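Local coordinates for protein mannitol dehydrogenase (Pseudomonas fluorescens, PDB 1LJ8) that probably acts as a mannitol 2-dehydrogenase, interconverting mannitol and fructose with the NAD that it binds between its Rossmann and C-terminal domains, at residues D47-M50 and N51-E54; R316-H319 and E320-N323; I390-L393 and I394-R398. All coordinates share one frame; numbering follows the deposited sequence.

Contact 1. Residues D47-M50 and N51-E54; sequences DALM and NTGE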
loop_
_atom_site.group_PDB
_atom_site.type_symbol
_atom_site.label_atom_id
_atom_site.label_comp_id
_atom_site.label_asym_id
_atom_site.label_seq_id
_atom_site.Cartn_x
_atom_site.Cartn_y
_atom_site.Cartn_z
ATOM N N ASP A 47 -8.962 -13.315 -11.197
ATOM C CA ASP A 47 -8.864 -13.735 -12.595
ATOM C C ASP A 47 -8.422 -15.211 -12.585
ATOM O O ASP A 47 -8.956 -16.028 -13.368
ATOM C CB ASP A 47 -7.816 -12.848 -13.327
ATOM C CG ASP A 47 -7.485 -13.343 -14.734
ATOM O OD1 ASP A 47 -8.210 -12.945 -15.674
ATOM O OD2 ASP A 47 -6.497 -14.115 -14.907
ATOM N N ALA A 48 -7.501 -15.567 -11.690
ATOM C CA ALA A 48 -7.025 -16.971 -11.625
ATOM C C ALA A 48 -8.199 -17.913 -11.287
ATOM O O ALA A 48 -8.299 -19.020 -11.844
ATOM C CB ALA A 48 -5.893 -17.120 -10.572
ATOM N N LEU A 49 -9.088 -17.488 -10.391
ATOM C CA LEU A 49 -10.259 -18.311 -10.007
ATOM C C LEU A 49 -11.180 -18.478 -11.216
ATOM O O LEU A 49 -11.670 -19.584 -11.501
ATOM C CB LEU A 49 -11.075 -17.632 -8.884
ATOM C CG LEU A 49 -12.330 -18.401 -8.390
ATOM C CD1 LEU A 49 -11.927 -19.746 -7.768
ATOM C CD2 LEU A 49 -13.005 -17.572 -7.341
HETATM N N MSE A 50 -11.431 -17.376 -11.915
HETATM C CA MSE A 50 -12.302 -17.396 -13.106
HETATM C C MSE A 50 -11.741 -18.332 -14.153
HETATM O O MSE A 50 -12.508 -19.010 -14.841
HETATM C CB MSE A 50 -12.446 -15.961 -13.677
HETATM C CG MSE A 50 -13.295 -15.130 -12.756
HETATM SE SE MSE A 50 -13.402 -13.353 -13.570
HETATM C CE MSE A 50 -14.370 -12.470 -12.294
ATOM N N ASN A 51 -10.421 -18.410 -14.245
ATOM C CA ASN A 51 -9.817 -19.323 -15.228
ATOM C C ASN A 51 -10.060 -20.791 -14.894
ATOM O O ASN A 51 -9.853 -21.651 -15.765
ATOM C CB ASN A 51 -8.332 -19.079 -15.392
ATOM C CG ASN A 51 -8.051 -17.877 -16.278
ATOM O OD1 ASN A 51 -8.881 -17.489 -17.091
ATOM N ND2 ASN A 51 -6.883 -17.308 -16.134
ATOM N N THR A 52 -10.494 -21.079 -13.663
ATOM C CA THR A 52 -10.804 -22.475 -13.298
ATOM C C THR A 52 -12.275 -22.746 -13.599
ATOM O O THR A 52 -12.748 -23.876 -13.392
ATOM C CB THR A 52 -10.610 -22.822 -11.781
ATOM O OG1 THR A 52 -11.550 -22.075 -10.988
ATOM C CG2 THR A 52 -9.173 -22.533 -11.322
ATOM N N GLY A 53 -12.983 -21.717 -14.051
ATOM C CA GLY A 53 -14.390 -21.816 -14.388
ATOM C C GLY A 53 -15.364 -21.532 -13.249
ATOM O O GLY A 53 -16.549 -21.871 -13.342
ATOM N N GLU A 54 -14.879 -20.908 -12.174
ATOM C CA GLU A 54 -15.723 -20.601 -11.020
ATOM C C GLU A 54 -15.618 -19.115 -10.733
ATOM O O GLU A 54 -14.678 -18.455 -11.189
ATOM C CB GLU A 54 -15.218 -21.346 -9.773
ATOM C CG GLU A 54 -15.413 -22.841 -9.832
ATOM C CD GLU A 54 -14.883 -23.513 -8.586
ATOM O OE1 GLU A 54 -15.113 -22.996 -7.471
ATOM O OE2 GLU A 54 -14.228 -24.556 -8.729
HETATM O O HOH W 1 -5.844 -14.669 -17.438
#
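A Schellman motif, with a type I beta turn from M50 to G53, ends helix 42-50 of the Rossmann domain; in it N51, T52 and G53 fold back on D47, L49 and M50. N51 N still makes a helical bond, to D47 O at 2.9 Å. After it the chain tightens, and T52 N binds L49 O while G53 N binds M50 O. G53 has a positive phi of 90°, where a CB would jam against the carbonyl O of T52. L49 O is gripped twice by one residue, since T52 OG1 also donates to it, in the carbonyl plane on a lone pair, at a short 2.5 Å. A T52 chi1 of 65° sets OG1 between the backbone N and the carbonyl carbon, facing this acceptor. E54 O turns back to the helix end and meets M50 CA in a CH···O contact of 3.2 Å, while L49 CG lies 3.7 Å from the same oxygen. The planes of the D47 carboxylate and the N51 amide are turned 81° to each other, and a water joins them, donating to D47 OD2 at 2.7 Å and accepting from N51 ND2 at 3.1 Å. Outside the turn, Y20 OH and G100 N bind D47 OD1, A19 N binds N51 OD1, and K279 pairs with E54. An alanine in place of N51 would probably leave A19 N without its acceptor and the water without its N51 partner. The buried D47 carboxylate thus has both oxygens engaged, one by protein groups and the other by the shared water, an arrangement likely to stabilise its negative charge, while N51 spends OD1 on A19 N and ND2 on the water, linking the helix end to both A19 and D47.

Contact 2. Residues R316-H319 and E320-N323; sequences RFVH and ETMN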
loop_
_atom_site.group_PDB
_atom_site.type_symbol
_atom_site.label_atom_id
_atom_site.label_comp_id
_atom_site.label_asym_id
_atom_site.label_seq_id
_atom_site.Cartn_x
_atom_site.Cartn_y
_atom_site.Cartn_z
ATOM N N ARG A 316 18.398 4.767 -7.422
ATOM C CA ARG A 316 17.004 5.032 -7.822
ATOM C C ARG A 316 16.129 3.777 -7.825
ATOM O O ARG A 316 14.908 3.872 -7.991
ATOM C CB ARG A 316 16.964 5.740 -9.199
ATOM C CG ARG A 316 17.368 7.244 -9.133
ATOM C CD ARG A 316 16.457 8.074 -8.237
ATOM N NE ARG A 316 16.764 9.525 -8.181
ATOM C CZ ARG A 316 17.595 10.113 -7.313
ATOM N NH1 ARG A 316 18.243 9.392 -6.404
ATOM N NH2 ARG A 316 17.734 11.438 -7.323
ATOM N N PHE A 317 16.730 2.598 -7.660
ATOM C CA PHE A 317 15.957 1.342 -7.604
ATOM C C PHE A 317 16.302 0.553 -6.376
ATOM O O PHE A 317 17.431 0.648 -5.867
ATOM C CB PHE A 317 16.238 0.460 -8.824
ATOM C CG PHE A 317 15.835 1.116 -10.086
ATOM C CD1 PHE A 317 16.747 1.919 -10.789
ATOM C CD2 PHE A 317 14.526 1.007 -10.541
ATOM C CE1 PHE A 317 16.359 2.602 -11.935
ATOM C CE2 PHE A 317 14.122 1.686 -11.683
ATOM C CZ PHE A 317 15.037 2.486 -12.385
ATOM N N VAL A 318 15.342 -0.233 -5.907
ATOM C CA VAL A 318 15.561 -1.050 -4.725
ATOM C C VAL A 318 16.721 -2.041 -4.914
ATOM O O VAL A 318 17.536 -2.208 -4.000
ATOM C CB VAL A 318 14.265 -1.832 -4.346
ATOM C CG1 VAL A 318 14.525 -2.762 -3.167
ATOM C CG2 VAL A 318 13.164 -0.797 -3.971
ATOM N N HIS A 319 16.832 -2.663 -6.086
ATOM C CA HIS A 319 17.918 -3.630 -6.265
ATOM C C HIS A 319 19.294 -3.001 -6.198
ATOM O O HIS A 319 20.256 -3.695 -5.863
ATOM C CB HIS A 319 17.788 -4.426 -7.579
ATOM C CG HIS A 319 17.907 -3.595 -8.821
ATOM N ND1 HIS A 319 16.832 -2.946 -9.398
ATOM C CD2 HIS A 319 18.964 -3.374 -9.642
ATOM C CE1 HIS A 319 17.219 -2.364 -10.522
ATOM N NE2 HIS A 319 18.508 -2.613 -10.694
ATOM N N GLU A 320 19.389 -1.707 -6.501
ATOM C CA GLU A 320 20.686 -1.000 -6.431
ATOM C C GLU A 320 21.141 -0.923 -4.992
ATOM O O GLU A 320 22.329 -1.085 -4.720
ATOM C CB GLU A 320 20.583 0.399 -6.980
ATOM C CG GLU A 320 20.400 0.344 -8.487
ATOM C CD GLU A 320 20.189 1.672 -9.104
ATOM O OE1 GLU A 320 19.774 2.628 -8.423
ATOM O OE2 GLU A 320 20.413 1.764 -10.329
ATOM N N THR A 321 20.214 -0.659 -4.069
ATOM C CA THR A 321 20.613 -0.631 -2.664
ATOM C C THR A 321 21.042 -2.029 -2.233
ATOM O O THR A 321 21.944 -2.174 -1.411
ATOM C CB THR A 321 19.477 -0.163 -1.696
ATOM O OG1 THR A 321 18.429 -1.167 -1.621
ATOM C CG2 THR A 321 18.939 1.204 -2.147
HETATM N N MSE A 322 20.440 -3.076 -2.802
HETATM C CA MSE A 322 20.820 -4.414 -2.415
HETATM C C MSE A 322 22.169 -4.803 -3.013
HETATM O O MSE A 322 22.740 -5.821 -2.568
HETATM C CB MSE A 322 19.762 -5.446 -2.825
HETATM C CG MSE A 322 18.440 -5.291 -2.096
HETATM SE SE MSE A 322 18.586 -5.619 -0.123
HETATM C CE MSE A 322 18.822 -3.924 0.333
ATOM N N ASN A 323 22.651 -4.031 -3.994
ATOM C CA ASN A 323 23.983 -4.307 -4.577
ATOM C C ASN A 323 25.060 -3.538 -3.789
ATOM O O ASN A 323 26.247 -3.607 -4.124
ATOM C CB ASN A 323 24.043 -3.942 -6.074
ATOM C CG ASN A 323 23.145 -4.864 -6.931
ATOM O OD1 ASN A 323 22.864 -5.997 -6.536
ATOM N ND2 ASN A 323 22.700 -4.377 -8.084
#
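This is a local N-terminal capping contact on the short helix 318-322 of the C-terminal domain: the E320 carboxylate reaches back to the backbone of R316 and of F317, the N-cap residue. E320 OE1 takes two N-H groups, R316 N at 2.7 Å with a nearly straight angle of 172°, close to the C-O axis, and F317 N at 3.1 Å from above the carboxylate plane. The bond to F317 N is the side-chain half of a capping box; a phenylalanine has no side-chain acceptor for the other half, and E320 N makes only a weak bond to F317 O. With CG beside its own backbone N (chi1 -70°) and the chain extended beyond, E320 slides its CG over one face of the H319 ring. Its OE2 lies at the F317 ring edge, 3.7 Å from CD1, with ring and carboxylate nearly perpendicular. One residue on, T321 OG1 donates to V318 O at 2.7 Å, on a lone pair, and M322 N shares that oxygen at 3.3 Å. V318 packs on L371 and V374 of helix 371-375 and, together with M322, on F362 of helix 351-362; T321 and M322 rest on L306 of helix 289-313, while R316 forms a salt bridge with D418.

Contact 3. Residues I390-L393 and I394-R398; sequences INRL and IADGR
Charge dominates one side of this helix end, where R392 and R398 share a single oxygen of D396. R392 NE donates to D396 OD2 at 3.0 Å on its syn side, somewhat out of the carboxylate plane, and R398 NH1 donates to the same atom at 2.9 Å on its anti lone pair. Water 2 closes a small ring beside the R392 bridge, accepting from R392 NH2 and donating to D396 OD2. With its CG anti to the backbone N (chi1 170°) and a bend at chi2, R392 swings its NE down the helix to D396; the guanidinium and carboxylate planes end up 83° apart. D396 OD2 bridges the two arginines, whose atoms R392 NE and R398 NH1 are 4.2 Å apart, and probably offsets their like charges. R398 NH1 has a further partner in N342 OD1, and its NH2 binds L337 O. Backbone bonds end helix 387-396 in a Schellman motif: R398 N returns to L393 O at 2.9 Å and G397 N to I394 O at 3.1 Å, with G397 at positive phi. Ordinary helical bonds precede it, I394 N to I390 O and A395 N to N391 O. Van der Waals packing makes up the rest. L393 CD2 sits over the centre of one R398 guanidinium face, 3.4 Å from CZ, while the edge of that group meets R392 CG. On another side of the helix the apolar pair I390 CG2 and I394 CD1 touches at 3.7 Å, and both isoleucines lean on F465 of helix 463-488.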
loop_
_atom_site.group_PDB
_atom_site.type_symbol
_atom_site.label_atom_id
_atom_site.label_comp_id
_atom_site.label_asym_id
_atom_site.label_seq_id
_atom_site.Cartn_x
_atom_site.Cartn_y
_atom_site.Cartn_z
ATOM N N ILE A 390 10.301 2.098 16.692
ATOM C CA ILE A 390 11.024 3.099 17.476
ATOM C C ILE A 390 10.435 3.203 18.887
ATOM O O ILE A 390 11.178 3.250 19.877
ATOM C CB ILE A 390 10.961 4.500 16.820
ATOM C CG1 ILE A 390 11.819 4.482 15.538
ATOM C CG2 ILE A 390 11.520 5.597 17.778
ATOM C CD1 ILE A 390 11.602 5.713 14.662
ATOM N N ASN A 391 9.113 3.259 18.980
ATOM C CA ASN A 391 8.508 3.400 20.318
ATOM C C ASN A 391 8.886 2.249 21.237
ATOM O O ASN A 391 9.058 2.419 22.456
ATOM C CB ASN A 391 6.969 3.454 20.237
ATOM C CG ASN A 391 6.458 4.761 19.661
ATOM O OD1 ASN A 391 7.200 5.754 19.585
ATOM N ND2 ASN A 391 5.185 4.763 19.223
ATOM N N ARG A 392 8.948 1.061 20.673
ATOM C CA ARG A 392 9.300 -0.104 21.482
ATOM C C ARG A 392 10.765 0.019 21.920
ATOM O O ARG A 392 11.132 -0.314 23.045
ATOM C CB ARG A 392 9.058 -1.390 20.661
ATOM C CG ARG A 392 9.597 -2.690 21.286
ATOM C CD ARG A 392 8.886 -2.986 22.651
ATOM N NE ARG A 392 9.182 -4.365 23.045
ATOM C CZ ARG A 392 8.480 -5.427 22.624
ATOM N NH1 ARG A 392 7.435 -5.271 21.817
ATOM N NH2 ARG A 392 8.873 -6.653 22.970
ATOM N N LEU A 393 11.630 0.490 21.031
ATOM C CA LEU A 393 13.032 0.633 21.425
ATOM C C LEU A 393 13.162 1.664 22.547
ATOM O O LEU A 393 13.918 1.465 23.508
ATOM C CB LEU A 393 13.901 1.068 20.236
ATOM C CG LEU A 393 13.886 0.126 19.008
ATOM C CD1 LEU A 393 14.729 0.695 17.836
ATOM C CD2 LEU A 393 14.451 -1.234 19.439
ATOM N N ILE A 394 12.391 2.743 22.451
ATOM C CA ILE A 394 12.428 3.785 23.477
ATOM C C ILE A 394 11.919 3.193 24.799
ATOM O O ILE A 394 12.582 3.315 25.827
ATOM C CB ILE A 394 11.568 5.000 23.067
ATOM C CG1 ILE A 394 12.280 5.765 21.930
ATOM C CG2 ILE A 394 11.342 5.951 24.315
ATOM C CD1 ILE A 394 11.349 6.816 21.269
ATOM N N ALA A 395 10.783 2.517 24.762
ATOM C CA ALA A 395 10.223 1.927 25.996
ATOM C C ALA A 395 11.135 0.902 26.634
ATOM O O ALA A 395 11.147 0.783 27.870
ATOM C CB ALA A 395 8.868 1.278 25.715
ATOM N N ASP A 396 11.872 0.147 25.823
ATOM C CA ASP A 396 12.744 -0.879 26.355
ATOM C C ASP A 396 14.116 -0.361 26.768
ATOM O O ASP A 396 14.888 -1.112 27.366
ATOM C CB ASP A 396 12.997 -2.001 25.335
ATOM C CG ASP A 396 11.796 -2.889 25.094
ATOM O OD1 ASP A 396 10.836 -2.896 25.910
ATOM O OD2 ASP A 396 11.838 -3.602 24.079
ATOM N N GLY A 397 14.436 0.883 26.407
ATOM C CA GLY A 397 15.738 1.436 26.712
ATOM C C GLY A 397 16.766 0.794 25.802
ATOM O O GLY A 397 17.919 0.694 26.190
ATOM N N ARG A 398 16.355 0.324 24.615
ATOM C CA ARG A 398 17.275 -0.308 23.642
ATOM C C ARG A 398 17.862 0.745 22.680
ATOM O O ARG A 398 17.340 1.849 22.577
ATOM C CB ARG A 398 16.554 -1.408 22.852
ATOM C CG ARG A 398 16.354 -2.695 23.687
ATOM C CD ARG A 398 15.172 -3.513 23.210
ATOM N NE ARG A 398 15.347 -4.012 21.847
ATOM C CZ ARG A 398 14.321 -4.263 21.035
ATOM N NH1 ARG A 398 13.075 -4.051 21.469
ATOM N NH2 ARG A 398 14.539 -4.728 19.804
HETATM O O HOH W 2 11.175 -6.350 24.663
#

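All three contacts are local, and none touches another. Contact 1 ends a helix of the Rossmann domain, whereas contacts 2 and 3 belong to the C-terminal domain, their centres 29 Å apart. Contacts 1 and 3 lie on opposite sides of the centre of the chain, about 47 Å apart between centres, and both finish helices with Schellman motifs away from the annotated sites. Contact 2, by contrast, caps the start of a helix. It sits nearer the cofactor: the side chain of V318 is about 9 Å from the bound NAD and about 11 Å from that of T233, an NAD-binding residue. Contacts 1 and 2 have centres 36 Å apart.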